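Local atomic coordinates of TCR alpha chain (Gallus gallus, PDB entry 6LIR), a protein that forms the alpha subunit of the chicken alpha-beta T-cell receptor and, as in other vertebrates, probably helps recognise antigen presented by MHC molecules. Residues I133-P138 and E164-S169; P113-Y118 and A182-F187; T10-G15 and V107-T112; L141-V146 and S169-K174; N127-L132 and D176-G181. One frame throughout, in Å; residues are numbered along the deposited sequence.

Contact 1. Residues I133-P138 and E164-S169; sequences ITDYSP and EASYLS
Ile133 and Ser169 form an antiparallel hydrogen-bonded pair whose two backbone bonds, Ile133 N to Ser169 O and Ser169 N to Ile133 O, are both 2.9 Å long. Beyond the non-hydrogen-bonded pair Thr134-Leu168, Asp135 N still reaches Tyr167 O at 3.1 Å, though bent to 135° at the hydrogen. The chain then turns away, and a water bridges the gap by donating to Tyr136 O and accepting from Tyr167 N. The Tyr136 side chain folds back to the strand, its CG set between the backbone N and carbonyl carbon (chi1 58°). Its buried hydroxyl receives a 2.6 Å bond from Ser169 OG and also pairs with Glu151. Tyr167 CB lies over one face of the Tyr136 ring, while Pro138 CD sits over a face of the Tyr167 ring, 3.8 Å from its centroid. Thr134 OG1 donates to Asp135 OD2 from above the carboxylate plane; Asp135 OD1 forms a salt bridge with Arg186 of the TCR beta chain, to which Ser166 OG is also hydrogen-bonded. The contact joins two central strands of the constant domain's four-stranded sheet, 128-134 and 164-174, with strand 116-121 flanking the first and strand 150-156 the second.

Contact 2. Residues P113-Y118 and A182-F187; sequences PSPSVY and AKHEGF
Pro115 enters the angle between the His184 and Phe187 rings, where, in the immunoglobulin sandwich of the constant domain, the lead-in to strand 116-121 packs on the hairpin 181-184/188-191 of the opposite sheet. The proline meets each ring at about a right angle and gives each a different carbon. CG lies over one face of the imidazole, displaced toward its rim and 3.6 Å from the centroid, and CD stands above the phenyl. With CG anti to the backbone N (chi1 -167°), His184 turns one ring face to the proline. Its ring is held from both nitrogens: ND1 donates to Glu185 O from above the carbonyl plane, and NE2 accepts from the backbone N of Ser137. Phe187 is fixed at its backbone, where its N donates to His184 O across the turn. Pro113 CB approaches the imidazole at a slant, 4.3 Å from His184 CE1. Further along the strands, Val117 CG2 and Ala182 CB meet more loosely, at 4.4 Å. Leu190 of strand 188-191 packs on Pro115, Val117 and His184 alike. Pro115 CD lies almost on the axis of the phenyl, 3.3 Å from the Phe187 centroid and 4° off the ring normal.

Contact 3. Residues T10-G15 and V107-T112; sequences TSEGTG and VQPHIT
Thr10-Ser11 and Val107-Gln108 run parallel as neighbouring strands, Thr10 level with Val107 and Ser11 with Gln108, the latter pair only 4.5 Å apart at their CA atoms. Two backbone bonds close this parallel register. Gln108 N donates to Thr10 O at 2.8 Å, and Glu12 N donates to Gln108 O at 2.9 Å. Each acceptor also takes a CA-H...O contact, from Val107 CA and Ser11 CA respectively. After Ser11 the first segment leaves the sheet through a type II beta turn closed by Thr14 N to Ser11 O, with Gly13 at the positive-phi position. The second segment runs on through Pro109 as an extended connection.

Thr10 and Val107 lie side by side and point the same way, their CG2 methyls 4.0 Å apart. With OG1 anti to its backbone N (chi1 -168°), Thr10 turns its hydroxyl away from that methyl contact and gives it to Thr14 O, 2.6 Å from OG1. Thr14 OG1 in turn donates to Ser11 OG, so two hydroxyl bonds, one from just before the turn and one between its ends, brace it. Val107 CG1 packs against the backbone of Glu12. The extended Glu12 side chain reaches out to Pro109 and brings OE1 to 3.5 Å from Pro109 CB. Pro77, in a neighbouring loop, packs on both Thr10 and Val107, while Pro109 continues onto Ala165 and Tyr167 of the next domain. A parallel pairing of an N-terminal strand with the last strand of the domain is characteristic of the immunoglobulin V-set fold, in which strand A' joins strand G.

Contact 4. Residues L141-V146 and S169-K174; sequences LDLSSV and STYWAK
This is an apolar side-chain contact inside the constant domain, between strand 164-174 of the four-stranded sheet and the short strand 141-142 with the turn that follows it. Tyr171 is its main surface. Val146 meets the phenol at about a right angle and sets both methyls against one face: CG1 comes to 3.7 Å from Tyr171 CG near the root of the side chain, and CG2 lies further out, 3.9 Å from the ring centroid and 17° off the normal. With chi1 at 64° the Tyr171 ring stands over its own backbone and toward the loop. Leu143 CD1 comes at a slant to Tyr171 CE2 at 4.1 Å, and its other methyl, CD2, reaches Ser169 CB. Leu143 and Val146 are the ends of a type I beta turn, closed by Val146 N to Leu143 O, which lets both side chains face the sheet. From within the turn, Ser144 OG donates back to Asp142 OD2, on the residue that precedes the turn. The Tyr171 hydroxyl finds its partner in Gln179. Around them, Ile133 of strand 128-134 packs on Leu141, Ala182 of strand 181-184 on Leu141 and Leu143, and Thr170 turns to Thr182 of the TCR beta chain.

Contact 5. Residues N127-L132 and D176-G181; sequences NLEMCL and DEMQCG
Cys131 and Cys180 are joined by a disulfide, Cys131 SG to Cys180 SG 2.0 Å, with the two CB-SG bonds turned 94° about the S-S bond. Both sulfurs leave their CB atoms anti to the backbone N (chi1 -170° and -165°), an arrangement that sends each across the gap from its own backbone. Two residues back along each segment, Met178 packs beside the bridge and against Glu129. Its bent chain places SD 4.2 Å from Cys131 CB and its CE methyl 3.6 Å from Glu129 O, while CG is approached by Glu129 OE2 at 3.2 Å. The aliphatic start of the glutamate, CB, also lies against Met178 CG.

Further out, polar groups fix the carboxylate and the backbones. Glu129 OE2 forms a salt bridge with Arg119, on the neighbouring strand 116-121, so the charged end is matched although the residue is buried. Cys131 is hydrogen-bonded through its backbone to Tyr171, whose hydroxyl holds Gln179 O and Gly181 N on either side of Cys180; the backbone of Cys180 itself bonds to Gly192. Val117 packs against both half-cystines, and Tyr171 covers Cys131. On the far side of the strand, Met130 turns to Phe124 and Leu132 to Thr138 of the TCR beta chain.

The disulfide is the canonical intradomain bridge between the two sheets of an immunoglobulin-like domain. Here it ties strand 128-134 covalently to a segment without regular strand structure. Both half-cystines are buried, so the bridge is probably shielded from reductants in solvent.

In the fold
From the N terminus, contact 3 closes first: residues 107-112 return to 10-15, spanning most of the variable domain, and the chain then passes directly into contact 2. That contact joins 113-118 to 182-187 and so encloses nearly the whole constant domain. Within it lies contact 5, whose disulfide links 127-132 to 176-181, and within that loop both contact 1 and contact 4. These last two cross, their segments alternating along the chain and sharing Ser169. Contact 1 knits one sheet together; contacts 2, 4 and 5 tie that sheet to the strands and loops opposite. Pro109 and Ile111 of contact 3 touch residues of contact 1, where the two domains meet.

Contact 1. Residues I133-P138 and E164-S169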
# COMPACT_ATOMS: atom_id res chain seq x y z
N ILE A 133 2.30 -14.03 -16.15
CA ILE A 133 3.22 -13.45 -17.12
C ILE A 133 4.41 -12.87 -16.36
O ILE A 133 4.23 -12.02 -15.47
CB ILE A 133 2.54 -12.38 -17.98
CG1 ILE A 133 1.25 -12.93 -18.60
CG2 ILE A 133 3.48 -11.89 -19.07
CD1 ILE A 133 -0.01 -12.54 -17.84
N THR A 134 5.62 -13.29 -16.72
CA THR A 134 6.81 -12.91 -15.98
C THR A 134 7.87 -12.31 -16.89
O THR A 134 7.83 -12.45 -18.12
CB THR A 134 7.44 -14.12 -15.26
OG1 THR A 134 8.10 -14.96 -16.21
CG2 THR A 134 6.38 -14.92 -14.55
N ASP A 135 8.85 -11.65 -16.25
CA ASP A 135 10.10 -11.20 -16.87
C ASP A 135 9.88 -10.48 -18.20
O ASP A 135 10.60 -10.69 -19.17
CB ASP A 135 11.05 -12.38 -17.03
CG ASP A 135 11.19 -13.19 -15.76
OD1 ASP A 135 11.71 -12.65 -14.76
OD2 ASP A 135 10.75 -14.36 -15.74
N TYR A 136 8.88 -9.61 -18.23
CA TYR A 136 8.54 -8.83 -19.40
C TYR A 136 8.91 -7.37 -19.19
O TYR A 136 9.30 -6.95 -18.10
CB TYR A 136 7.04 -8.95 -19.72
CG TYR A 136 6.15 -8.50 -18.58
CD1 TYR A 136 5.74 -7.17 -18.47
CD2 TYR A 136 5.71 -9.40 -17.61
CE1 TYR A 136 4.93 -6.76 -17.42
CE2 TYR A 136 4.90 -9.00 -16.57
CZ TYR A 136 4.51 -7.68 -16.48
OH TYR A 136 3.70 -7.28 -15.44
N SER A 137 8.77 -6.59 -20.26
CA SER A 137 8.96 -5.15 -20.18
C SER A 137 7.60 -4.48 -20.20
O SER A 137 6.84 -4.69 -21.17
CB SER A 137 9.81 -4.66 -21.34
OG SER A 137 9.78 -3.25 -21.46
N PRO A 138 7.23 -3.72 -19.17
CA PRO A 138 5.84 -3.24 -19.05
C PRO A 138 5.30 -2.50 -20.27
O PRO A 138 4.14 -2.70 -20.64
CB PRO A 138 5.88 -2.33 -17.81
CG PRO A 138 7.34 -2.05 -17.57
CD PRO A 138 8.07 -3.26 -18.05
N GLU A 164 17.93 -9.32 -8.32
CA GLU A 164 17.35 -9.01 -9.63
C GLU A 164 15.87 -8.68 -9.49
O GLU A 164 15.16 -9.25 -8.67
CB GLU A 164 17.50 -10.18 -10.60
CG GLU A 164 18.67 -11.09 -10.37
CD GLU A 164 18.59 -12.34 -11.23
OE1 GLU A 164 17.56 -12.53 -11.92
OE2 GLU A 164 19.55 -13.14 -11.22
N ALA A 165 15.41 -7.77 -10.35
CA ALA A 165 14.02 -7.35 -10.36
C ALA A 165 13.31 -7.93 -11.58
O ALA A 165 13.91 -8.14 -12.63
CB ALA A 165 13.91 -5.82 -10.38
N SER A 166 12.02 -8.18 -11.42
CA SER A 166 11.23 -8.75 -12.51
C SER A 166 9.78 -8.36 -12.32
O SER A 166 9.28 -8.30 -11.19
CB SER A 166 11.36 -10.28 -12.55
OG SER A 166 10.95 -10.87 -11.32
N TYR A 167 9.11 -8.09 -13.43
CA TYR A 167 7.70 -7.76 -13.41
C TYR A 167 6.88 -9.04 -13.45
O TYR A 167 7.30 -10.05 -14.03
CB TYR A 167 7.33 -6.89 -14.61
CG TYR A 167 7.63 -5.42 -14.45
CD1 TYR A 167 8.92 -4.93 -14.63
CD2 TYR A 167 6.63 -4.51 -14.13
CE1 TYR A 167 9.20 -3.58 -14.49
CE2 TYR A 167 6.89 -3.17 -13.99
CZ TYR A 167 8.18 -2.71 -14.17
OH TYR A 167 8.45 -1.36 -14.02
N LEU A 168 5.69 -8.98 -12.86
CA LEU A 168 4.76 -10.11 -12.87
C LEU A 168 3.36 -9.56 -13.06
O LEU A 168 2.99 -8.58 -12.41
CB LEU A 168 4.82 -10.91 -11.55
CG LEU A 168 6.17 -11.34 -10.98
CD1 LEU A 168 5.99 -11.87 -9.56
CD2 LEU A 168 6.81 -12.40 -11.87
N SER A 169 2.61 -10.19 -13.94
CA SER A 169 1.20 -9.89 -14.14
C SER A 169 0.41 -11.18 -13.98
O SER A 169 0.89 -12.26 -14.33
CB SER A 169 0.93 -9.26 -15.52
OG SER A 169 1.20 -7.86 -15.49
O HOH W 1 10.38 -7.96 -16.12

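Contact 2. Residues P113-Y118 and A182-F187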
# COMPACT_ATOMS: atom_id res chain seq x y z
N PRO A 113 14.35 -8.12 -20.88
CA PRO A 113 13.10 -8.87 -21.04
C PRO A 113 13.38 -10.28 -21.55
O PRO A 113 14.32 -10.53 -22.31
CB PRO A 113 12.33 -8.05 -22.09
CG PRO A 113 13.02 -6.71 -22.13
CD PRO A 113 14.44 -6.98 -21.80
N SER A 114 12.52 -11.18 -21.12
CA SER A 114 12.45 -12.56 -21.55
C SER A 114 11.04 -13.02 -21.20
O SER A 114 10.86 -13.87 -20.33
CB SER A 114 13.52 -13.42 -20.87
OG SER A 114 13.80 -14.56 -21.64
N PRO A 115 10.03 -12.43 -21.83
CA PRO A 115 8.65 -12.67 -21.41
C PRO A 115 8.29 -14.14 -21.49
O PRO A 115 8.60 -14.82 -22.47
CB PRO A 115 7.82 -11.82 -22.38
CG PRO A 115 8.72 -11.46 -23.51
CD PRO A 115 10.13 -11.80 -23.17
N SER A 116 7.63 -14.63 -20.45
CA SER A 116 7.11 -15.98 -20.44
C SER A 116 5.72 -15.96 -19.80
O SER A 116 5.41 -15.10 -18.98
CB SER A 116 8.01 -16.94 -19.66
OG SER A 116 9.33 -16.91 -20.17
N VAL A 117 4.89 -16.89 -20.24
CA VAL A 117 3.52 -17.02 -19.76
C VAL A 117 3.34 -18.44 -19.26
O VAL A 117 3.85 -19.39 -19.86
CB VAL A 117 2.51 -16.64 -20.86
CG1 VAL A 117 1.12 -16.96 -20.44
CG2 VAL A 117 2.61 -15.16 -21.17
N TYR A 118 2.60 -18.60 -18.16
CA TYR A 118 2.40 -19.91 -17.57
C TYR A 118 1.00 -20.02 -17.00
O TYR A 118 0.41 -19.03 -16.55
CB TYR A 118 3.40 -20.20 -16.43
CG TYR A 118 4.85 -19.94 -16.74
CD1 TYR A 118 5.61 -20.87 -17.43
CD2 TYR A 118 5.46 -18.76 -16.34
CE1 TYR A 118 6.95 -20.63 -17.71
CE2 TYR A 118 6.79 -18.51 -16.61
CZ TYR A 118 7.53 -19.44 -17.30
OH TYR A 118 8.85 -19.19 -17.57
N ALA A 182 -0.37 -13.63 -24.02
CA ALA A 182 -0.05 -12.22 -24.20
C ALA A 182 0.76 -12.06 -25.49
O ALA A 182 1.25 -13.04 -26.05
CB ALA A 182 0.73 -11.64 -23.02
N LYS A 183 0.86 -10.82 -25.95
CA LYS A 183 1.74 -10.48 -27.06
C LYS A 183 2.77 -9.46 -26.58
O LYS A 183 2.44 -8.53 -25.85
CB LYS A 183 0.97 -9.94 -28.26
CG LYS A 183 -0.03 -10.94 -28.80
CD LYS A 183 -1.29 -10.27 -29.31
CE LYS A 183 -1.08 -9.74 -30.71
NZ LYS A 183 -2.36 -9.42 -31.39
N HIS A 184 4.03 -9.66 -26.99
CA HIS A 184 5.13 -8.84 -26.49
C HIS A 184 6.06 -8.50 -27.65
O HIS A 184 6.52 -9.40 -28.36
CB HIS A 184 5.90 -9.57 -25.38
CG HIS A 184 6.85 -8.69 -24.62
ND1 HIS A 184 8.02 -8.22 -25.16
CD2 HIS A 184 6.81 -8.23 -23.35
CE1 HIS A 184 8.66 -7.49 -24.26
NE2 HIS A 184 7.94 -7.48 -23.15
N GLU A 185 6.29 -7.20 -27.84
CA GLU A 185 7.17 -6.70 -28.89
C GLU A 185 8.49 -7.45 -28.92
O GLU A 185 9.22 -7.49 -27.93
CB GLU A 185 7.42 -5.20 -28.66
CG GLU A 185 8.19 -4.51 -29.77
CD GLU A 185 7.96 -3.01 -29.79
OE1 GLU A 185 7.19 -2.53 -30.66
OE2 GLU A 185 8.53 -2.31 -28.93
N GLY A 186 8.78 -8.06 -30.07
CA GLY A 186 10.01 -8.79 -30.26
C GLY A 186 9.98 -10.23 -29.82
O GLY A 186 11.02 -10.90 -29.85
N PHE A 187 8.82 -10.73 -29.40
CA PHE A 187 8.69 -12.13 -29.00
C PHE A 187 7.46 -12.81 -29.60
O PHE A 187 7.29 -14.01 -29.40
CB PHE A 187 8.68 -12.25 -27.47
CG PHE A 187 10.00 -11.89 -26.85
CD1 PHE A 187 10.94 -12.88 -26.57
CD2 PHE A 187 10.32 -10.57 -26.56
CE1 PHE A 187 12.16 -12.55 -26.00
CE2 PHE A 187 11.54 -10.24 -26.00
CZ PHE A 187 12.46 -11.23 -25.72

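Contact 3. Residues T10-G15 and V107-T112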
# COMPACT_ATOMS: atom_id res chain seq x y z
N THR A 10 9.76 7.23 -12.68
CA THR A 10 11.18 7.35 -13.00
C THR A 10 11.78 5.96 -13.02
O THR A 10 11.25 5.02 -12.43
CB THR A 10 11.92 8.25 -12.00
OG1 THR A 10 13.22 8.56 -12.51
CG2 THR A 10 12.07 7.55 -10.66
N SER A 11 12.89 5.84 -13.73
CA SER A 11 13.64 4.60 -13.75
C SER A 11 14.64 4.59 -12.61
O SER A 11 15.10 5.65 -12.16
CB SER A 11 14.35 4.40 -15.09
OG SER A 11 15.46 5.27 -15.21
N GLU A 12 14.98 3.39 -12.15
CA GLU A 12 15.95 3.22 -11.07
C GLU A 12 17.25 3.96 -11.39
O GLU A 12 17.78 3.85 -12.49
CB GLU A 12 16.23 1.73 -10.86
CG GLU A 12 16.82 1.39 -9.51
CD GLU A 12 16.65 -0.08 -9.17
OE1 GLU A 12 16.51 -0.90 -10.11
OE2 GLU A 12 16.66 -0.42 -7.96
N GLY A 13 17.71 4.75 -10.43
CA GLY A 13 18.92 5.54 -10.59
C GLY A 13 18.75 6.85 -11.32
O GLY A 13 19.69 7.67 -11.30
N THR A 14 17.60 7.11 -11.94
CA THR A 14 17.34 8.38 -12.60
C THR A 14 16.59 9.29 -11.63
O THR A 14 15.46 9.00 -11.23
CB THR A 14 16.53 8.16 -13.88
OG1 THR A 14 17.30 7.38 -14.81
CG2 THR A 14 16.19 9.49 -14.52
N GLY A 15 17.24 10.39 -11.25
CA GLY A 15 16.64 11.32 -10.30
C GLY A 15 15.32 11.89 -10.79
O GLY A 15 15.05 11.98 -11.99
N VAL A 107 8.81 3.70 -9.42
CA VAL A 107 10.21 3.57 -9.79
C VAL A 107 10.37 2.26 -10.55
O VAL A 107 10.15 1.18 -9.99
CB VAL A 107 11.14 3.60 -8.56
CG1 VAL A 107 12.59 3.38 -8.97
CG2 VAL A 107 10.98 4.92 -7.81
N GLN A 108 10.76 2.37 -11.82
CA GLN A 108 10.85 1.21 -12.69
C GLN A 108 12.27 0.67 -12.71
O GLN A 108 13.18 1.38 -13.16
CB GLN A 108 10.41 1.58 -14.11
CG GLN A 108 8.92 1.86 -14.23
CD GLN A 108 8.63 3.10 -15.03
OE1 GLN A 108 7.77 3.90 -14.68
NE2 GLN A 108 9.37 3.28 -16.13
N PRO A 109 12.49 -0.55 -12.26
CA PRO A 109 13.83 -1.14 -12.33
C PRO A 109 14.24 -1.42 -13.77
O PRO A 109 13.41 -1.52 -14.67
CB PRO A 109 13.70 -2.44 -11.53
CG PRO A 109 12.40 -2.34 -10.79
CD PRO A 109 11.52 -1.46 -11.62
N HIS A 110 15.55 -1.50 -13.97
CA HIS A 110 16.07 -1.85 -15.29
C HIS A 110 15.98 -3.35 -15.44
O HIS A 110 16.34 -4.10 -14.53
CB HIS A 110 17.51 -1.39 -15.49
CG HIS A 110 17.93 -1.35 -16.92
ND1 HIS A 110 19.12 -1.90 -17.37
CD2 HIS A 110 17.32 -0.84 -18.02
CE1 HIS A 110 19.21 -1.72 -18.68
NE2 HIS A 110 18.14 -1.08 -19.10
N ILE A 111 15.47 -3.79 -16.58
CA ILE A 111 15.14 -5.19 -16.77
C ILE A 111 15.62 -5.61 -18.14
O ILE A 111 15.60 -4.82 -19.09
CB ILE A 111 13.63 -5.47 -16.61
CG1 ILE A 111 12.81 -4.59 -17.56
CG2 ILE A 111 13.19 -5.31 -15.16
CD1 ILE A 111 12.27 -5.34 -18.76
N THR A 112 16.06 -6.85 -18.24
CA THR A 112 16.29 -7.47 -19.52
C THR A 112 15.09 -8.34 -19.80
O THR A 112 14.82 -9.26 -19.02
CB THR A 112 17.55 -8.32 -19.49
OG1 THR A 112 17.35 -9.41 -18.59
CG2 THR A 112 18.72 -7.47 -19.00

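Contact 4. Residues L141-V146 and S169-K174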
# COMPACT_ATOMS: atom_id res chain seq x y z
N LEU A 141 4.48 -5.19 -23.18
CA LEU A 141 3.55 -6.29 -22.98
C LEU A 141 2.14 -5.85 -23.34
O LEU A 141 1.70 -4.75 -22.99
CB LEU A 141 3.59 -6.79 -21.54
CG LEU A 141 2.68 -7.98 -21.24
CD1 LEU A 141 3.29 -9.28 -21.73
CD2 LEU A 141 2.35 -8.06 -19.75
N ASP A 142 1.42 -6.72 -24.05
CA ASP A 142 0.06 -6.44 -24.48
C ASP A 142 -0.88 -7.41 -23.78
O ASP A 142 -0.90 -8.60 -24.09
CB ASP A 142 -0.08 -6.54 -26.00
CG ASP A 142 -1.45 -6.09 -26.48
OD1 ASP A 142 -1.82 -4.93 -26.22
OD2 ASP A 142 -2.16 -6.91 -27.10
N LEU A 143 -1.66 -6.88 -22.85
CA LEU A 143 -2.71 -7.61 -22.15
C LEU A 143 -4.03 -6.92 -22.42
O LEU A 143 -4.86 -6.71 -21.53
CB LEU A 143 -2.41 -7.71 -20.66
CG LEU A 143 -2.62 -9.10 -20.05
CD1 LEU A 143 -2.09 -10.18 -20.97
CD2 LEU A 143 -1.95 -9.20 -18.68
N SER A 144 -4.21 -6.55 -23.70
CA SER A 144 -5.38 -5.81 -24.14
C SER A 144 -6.66 -6.59 -23.90
O SER A 144 -7.68 -6.02 -23.51
CB SER A 144 -5.25 -5.48 -25.63
OG SER A 144 -4.77 -6.61 -26.34
N SER A 145 -6.62 -7.90 -24.10
CA SER A 145 -7.82 -8.71 -23.99
C SER A 145 -8.19 -9.08 -22.56
O SER A 145 -9.03 -9.96 -22.35
CB SER A 145 -7.62 -9.99 -24.81
OG SER A 145 -8.47 -11.01 -24.35
N VAL A 146 -7.59 -8.44 -21.55
CA VAL A 146 -7.93 -8.71 -20.16
C VAL A 146 -8.02 -7.38 -19.42
O VAL A 146 -7.10 -6.56 -19.50
CB VAL A 146 -6.93 -9.65 -19.45
CG1 VAL A 146 -7.58 -10.32 -18.23
CG2 VAL A 146 -6.39 -10.71 -20.39
N SER A 169 2.61 -10.19 -13.94
CA SER A 169 1.20 -9.89 -14.14
C SER A 169 0.41 -11.18 -13.98
O SER A 169 0.89 -12.26 -14.33
CB SER A 169 0.93 -9.26 -15.52
OG SER A 169 1.20 -7.86 -15.49
N THR A 170 -0.80 -11.08 -13.43
CA THR A 170 -1.63 -12.26 -13.25
C THR A 170 -3.09 -11.93 -13.52
O THR A 170 -3.53 -10.79 -13.34
CB THR A 170 -1.53 -12.84 -11.83
OG1 THR A 170 -1.73 -11.79 -10.87
CG2 THR A 170 -0.18 -13.50 -11.59
N TYR A 171 -3.83 -12.95 -13.95
CA TYR A 171 -5.27 -12.90 -14.05
C TYR A 171 -5.79 -14.32 -13.96
O TYR A 171 -5.10 -15.27 -14.33
CB TYR A 171 -5.76 -12.19 -15.33
CG TYR A 171 -5.40 -12.84 -16.66
CD1 TYR A 171 -6.20 -13.85 -17.20
CD2 TYR A 171 -4.30 -12.41 -17.39
CE1 TYR A 171 -5.88 -14.43 -18.42
CE2 TYR A 171 -3.99 -12.98 -18.61
CZ TYR A 171 -4.78 -13.99 -19.12
OH TYR A 171 -4.46 -14.56 -20.33
N TRP A 172 -6.99 -14.47 -13.41
CA TRP A 172 -7.54 -15.78 -13.09
C TRP A 172 -9.00 -15.84 -13.51
O TRP A 172 -9.68 -14.82 -13.61
CB TRP A 172 -7.44 -16.06 -11.58
CG TRP A 172 -8.26 -15.10 -10.78
CD1 TRP A 172 -7.88 -13.87 -10.33
CD2 TRP A 172 -9.61 -15.28 -10.35
NE1 TRP A 172 -8.91 -13.28 -9.65
CE2 TRP A 172 -9.98 -14.13 -9.64
CE3 TRP A 172 -10.54 -16.32 -10.50
CZ2 TRP A 172 -11.25 -13.97 -9.08
CZ3 TRP A 172 -11.80 -16.16 -9.94
CH2 TRP A 172 -12.14 -15.00 -9.23
N ALA A 173 -9.47 -17.06 -13.76
CA ALA A 173 -10.84 -17.29 -14.19
C ALA A 173 -11.15 -18.77 -14.02
O ALA A 173 -10.25 -19.59 -13.83
CB ALA A 173 -11.05 -16.86 -15.65
N LYS A 174 -12.45 -19.09 -14.03
CA LYS A 174 -12.87 -20.49 -14.11
C LYS A 174 -12.09 -21.20 -15.21
O LYS A 174 -11.88 -20.64 -16.29
CB LYS A 174 -14.38 -20.58 -14.36
CG LYS A 174 -15.25 -19.99 -13.25
CD LYS A 174 -16.48 -19.30 -13.82
CE LYS A 174 -17.23 -18.47 -12.80
NZ LYS A 174 -17.39 -17.05 -13.22

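Contact 5. Residues N127-L132 and D176-G181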
# COMPACT_ATOMS: atom_id res chain seq x y z
N ASN A 127 -11.05 -26.06 -9.90
CA ASN A 127 -11.79 -25.55 -11.05
C ASN A 127 -11.45 -24.09 -11.32
O ASN A 127 -12.29 -23.31 -11.79
CB ASN A 127 -13.30 -25.75 -10.88
CG ASN A 127 -13.87 -24.99 -9.70
OD1 ASN A 127 -13.94 -23.76 -9.71
ND2 ASN A 127 -14.32 -25.72 -8.69
N LEU A 128 -10.20 -23.72 -11.06
CA LEU A 128 -9.69 -22.37 -11.20
C LEU A 128 -8.29 -22.44 -11.77
O LEU A 128 -7.52 -23.35 -11.45
CB LEU A 128 -9.66 -21.63 -9.85
CG LEU A 128 -10.74 -20.59 -9.54
CD1 LEU A 128 -12.09 -21.25 -9.33
CD2 LEU A 128 -10.35 -19.78 -8.31
N GLU A 129 -7.96 -21.48 -12.63
CA GLU A 129 -6.65 -21.40 -13.25
C GLU A 129 -6.13 -19.98 -13.16
O GLU A 129 -6.89 -19.02 -13.29
CB GLU A 129 -6.69 -21.85 -14.72
CG GLU A 129 -5.75 -23.00 -15.04
CD GLU A 129 -5.83 -23.42 -16.50
OE1 GLU A 129 -5.93 -24.64 -16.76
OE2 GLU A 129 -5.78 -22.54 -17.38
N MET A 130 -4.83 -19.85 -12.90
CA MET A 130 -4.18 -18.54 -12.78
C MET A 130 -3.15 -18.39 -13.88
O MET A 130 -2.31 -19.27 -14.09
CB MET A 130 -3.52 -18.39 -11.41
CG MET A 130 -2.73 -17.10 -11.21
SD MET A 130 -3.77 -15.64 -10.97
CE MET A 130 -4.45 -15.98 -9.34
N CYS A 131 -3.21 -17.27 -14.58
CA CYS A 131 -2.27 -16.98 -15.66
C CYS A 131 -1.16 -16.09 -15.13
O CYS A 131 -1.42 -15.01 -14.59
CB CYS A 131 -2.98 -16.34 -16.85
SG CYS A 131 -2.02 -16.17 -18.38
N LEU A 132 0.09 -16.52 -15.31
CA LEU A 132 1.24 -15.77 -14.83
C LEU A 132 2.11 -15.34 -16.01
O LEU A 132 2.62 -16.18 -16.76
CB LEU A 132 2.04 -16.63 -13.85
CG LEU A 132 3.34 -16.05 -13.30
CD1 LEU A 132 3.12 -14.82 -12.41
CD2 LEU A 132 4.15 -17.12 -12.57
N ASP A 176 -12.46 -23.61 -17.51
CA ASP A 176 -12.99 -23.71 -18.87
C ASP A 176 -12.90 -22.39 -19.64
O ASP A 176 -12.62 -22.39 -20.84
CB ASP A 176 -14.43 -24.21 -18.83
CG ASP A 176 -15.28 -23.46 -17.82
OD1 ASP A 176 -15.54 -22.26 -18.03
OD2 ASP A 176 -15.69 -24.09 -16.82
N GLU A 177 -13.12 -21.26 -18.97
CA GLU A 177 -13.17 -19.96 -19.62
C GLU A 177 -11.85 -19.21 -19.52
O GLU A 177 -11.84 -17.97 -19.49
CB GLU A 177 -14.30 -19.09 -19.09
CG GLU A 177 -14.63 -19.24 -17.63
CD GLU A 177 -16.00 -18.70 -17.33
OE1 GLU A 177 -16.84 -19.48 -16.84
OE2 GLU A 177 -16.25 -17.50 -17.60
N MET A 178 -10.73 -19.91 -19.47
CA MET A 178 -9.44 -19.28 -19.26
C MET A 178 -8.58 -19.50 -20.49
O MET A 178 -8.48 -20.63 -20.98
CB MET A 178 -8.74 -19.83 -18.02
CG MET A 178 -7.22 -19.75 -18.06
SD MET A 178 -6.58 -18.06 -18.12
CE MET A 178 -7.08 -17.46 -16.51
N GLN A 179 -7.95 -18.43 -20.97
CA GLN A 179 -7.04 -18.49 -22.10
C GLN A 179 -5.84 -17.64 -21.71
O GLN A 179 -5.92 -16.40 -21.72
CB GLN A 179 -7.69 -17.99 -23.38
CG GLN A 179 -6.76 -17.97 -24.58
CD GLN A 179 -7.49 -17.83 -25.90
OE1 GLN A 179 -8.69 -18.06 -25.98
NE2 GLN A 179 -6.76 -17.45 -26.95
N CYS A 180 -4.74 -18.30 -21.36
CA CYS A 180 -3.54 -17.65 -20.84
C CYS A 180 -2.66 -17.26 -22.01
O CYS A 180 -2.09 -18.13 -22.68
CB CYS A 180 -2.82 -18.65 -19.94
SG CYS A 180 -1.55 -18.10 -18.82
N GLY A 181 -2.53 -15.97 -22.24
CA GLY A 181 -1.60 -15.52 -23.26
C GLY A 181 -1.24 -14.06 -23.11
O GLY A 181 -1.74 -13.35 -22.23